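Local coordinates for protein cysteine synthase 3 (Entamoeba histolytica, PDB 6KR5) that catalyses, as a PLP-dependent O-acetylserine sulfhydrylase, the formation of cysteine from O-acetylserine and sulfide, at residues 59-64 against 163-168. Sequence-based numbering, arbitrary orientation.
Sequences DRVGFN and PDNTAA
Beside the PLP pocket of this fold-type II enzyme, the first turns of helix 58-72 pack against the short helix 163-167, and Asn64 reaches over to Asp164. With CG anti to the backbone N (chi1 -158°), the Asn64 amide is carried to the backbone of the short helix, where ND2 donates to Asp164 O at 2.9 Å. The bond is nearly straight, 174° at the hydrogen, lies in the amide plane and meets a lone pair in the carbonyl plane. Within its own helix Asp164 O has a weak bond from Ala168 N, at 3.5 Å; the Asn64 amide is the shorter donor. Ala168 turns its methyl into the long helix: CB lies 3.5 Å from Arg60 O and 3.9 Å from Asn64 CB. Nearer the cofactor, both methyls of Val61 lie against the Asn165 amide, CG2 3.5 Å from OD1, while Asn165 ND2 donates to Thr193 OG1 and Gln159 O. A water joins Arg60 NH1 to Ala168 O; Glu49 and Glu175 form salt bridges with the same guanidinium, and Arg74 with Asp164. One direct hydrogen bond, one water and close van der Waals contacts join the two helices and probably help to place Asn165, about 5 Å from PLP.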
loop_
_atom_site.group_PDB
_atom_site.type_symbol
_atom_site.label_atom_id
_atom_site.label_comp_id
_atom_site.label_asym_id
_atom_site.label_seq_id
_atom_site.Cartn_x
_atom_site.Cartn_y
_atom_site.Cartn_z
ATOM N N ASP B 59 0.367 -10.621 4.888
ATOM C CA ASP B 59 -0.281 -10.086 6.084
ATOM C C ASP B 59 -1.236 -11.114 6.671
ATOM O O ASP B 59 -1.308 -11.295 7.894
ATOM C CB ASP B 59 -1.068 -8.814 5.759
ATOM C CG ASP B 59 -0.201 -7.587 5.589
ATOM O OD1 ASP B 59 0.954 -7.704 5.142
ATOM O OD2 ASP B 59 -0.712 -6.486 5.893
ATOM N N ARG B 60 -1.997 -11.787 5.801
ATOM C CA ARG B 60 -2.951 -12.782 6.276
ATOM C C ARG B 60 -2.237 -13.965 6.895
ATOM O O ARG B 60 -2.688 -14.511 7.913
ATOM C CB ARG B 60 -3.816 -13.282 5.126
ATOM C CG ARG B 60 -4.628 -12.235 4.393
ATOM C CD ARG B 60 -5.357 -12.947 3.272
ATOM N NE ARG B 60 -6.051 -12.065 2.345
ATOM C CZ ARG B 60 -7.344 -11.769 2.404
ATOM N NH1 ARG B 60 -8.114 -12.238 3.381
ATOM N NH2 ARG B 60 -7.879 -11.003 1.468
ATOM N N VAL B 61 -1.130 -14.371 6.273
ATOM C CA VAL B 61 -0.413 -15.581 6.655
ATOM C C VAL B 61 0.315 -15.366 7.972
ATOM O O VAL B 61 0.225 -16.191 8.889
ATOM C CB VAL B 61 0.560 -15.991 5.537
ATOM C CG1 VAL B 61 1.465 -17.146 5.996
ATOM C CG2 VAL B 61 -0.210 -16.331 4.248
ATOM N N GLY B 62 1.067 -14.269 8.077
ATOM C CA GLY B 62 1.771 -14.001 9.322
ATOM C C GLY B 62 0.811 -13.824 10.478
ATOM O O GLY B 62 1.051 -14.323 11.587
ATOM N N PHE B 63 -0.301 -13.135 10.226
ATOM C CA PHE B 63 -1.314 -12.962 11.256
ATOM C C PHE B 63 -1.864 -14.302 11.716
ATOM O O PHE B 63 -1.905 -14.583 12.918
ATOM C CB PHE B 63 -2.456 -12.088 10.747
ATOM C CG PHE B 63 -3.638 -12.089 11.667
ATOM C CD1 PHE B 63 -3.613 -11.333 12.830
ATOM C CD2 PHE B 63 -4.747 -12.870 11.403
ATOM C CE1 PHE B 63 -4.691 -11.332 13.697
ATOM C CE2 PHE B 63 -5.823 -12.879 12.275
ATOM C CZ PHE B 63 -5.791 -12.118 13.419
ATOM N N ASN B 64 -2.325 -15.141 10.784
ATOM C CA ASN B 64 -2.986 -16.364 11.237
ATOM C C ASN B 64 -2.010 -17.374 11.826
ATOM O O ASN B 64 -2.380 -18.110 12.751
ATOM C CB ASN B 64 -3.789 -17.025 10.119
ATOM C CG ASN B 64 -4.860 -17.930 10.682
ATOM O OD1 ASN B 64 -5.711 -17.472 11.458
ATOM N ND2 ASN B 64 -4.797 -19.222 10.359
ATOM N N PRO B 163 -0.260 -25.493 8.429
ATOM C CA PRO B 163 -1.669 -25.423 8.016
ATOM C C PRO B 163 -2.340 -24.113 8.374
ATOM O O PRO B 163 -3.400 -23.809 7.814
ATOM C CB PRO B 163 -2.311 -26.610 8.754
ATOM C CG PRO B 163 -1.406 -26.869 9.906
ATOM C CD PRO B 163 -0.027 -26.577 9.399
ATOM N N ASP B 164 -1.769 -23.333 9.302
ATOM C CA ASP B 164 -2.343 -22.033 9.631
ATOM C C ASP B 164 -2.049 -20.998 8.554
ATOM O O ASP B 164 -2.704 -19.955 8.516
ATOM C CB ASP B 164 -1.835 -21.563 10.992
ATOM C CG ASP B 164 -2.204 -22.530 12.105
ATOM O OD1 ASP B 164 -3.270 -23.175 11.996
ATOM O OD2 ASP B 164 -1.425 -22.654 13.070
ATOM N N ASN B 165 -1.086 -21.282 7.674
ATOM C CA ASN B 165 -0.937 -20.513 6.439
ATOM C C ASN B 165 -2.152 -20.731 5.541
ATOM O O ASN B 165 -2.903 -19.793 5.244
ATOM C CB ASN B 165 0.384 -20.927 5.764
ATOM C CG ASN B 165 0.583 -20.331 4.368
ATOM O OD1 ASN B 165 -0.335 -19.802 3.747
ATOM N ND2 ASN B 165 1.817 -20.438 3.871
ATOM N N THR B 166 -2.377 -21.983 5.130
ATOM C CA THR B 166 -3.521 -22.330 4.292
ATOM C C THR B 166 -4.834 -21.826 4.878
ATOM O O THR B 166 -5.682 -21.287 4.154
ATOM C CB THR B 166 -3.540 -23.850 4.132
ATOM O OG1 THR B 166 -2.222 -24.273 3.787
ATOM C CG2 THR B 166 -4.520 -24.285 3.052
ATOM N N ALA B 167 -5.010 -21.985 6.190
ATOM C CA ALA B 167 -6.269 -21.640 6.845
ATOM C C ALA B 167 -6.579 -20.145 6.792
ATOM O O ALA B 167 -7.749 -19.761 6.900
ATOM C CB ALA B 167 -6.239 -22.118 8.298
ATOM N N ALA B 168 -5.561 -19.287 6.649
ATOM C CA ALA B 168 -5.829 -17.854 6.511
ATOM C C ALA B 168 -6.753 -17.568 5.342
ATOM O O ALA B 168 -7.471 -16.552 5.333
ATOM C CB ALA B 168 -4.523 -17.087 6.327
HETATM O O HOH W 1 -7.217 -14.110 5.489
#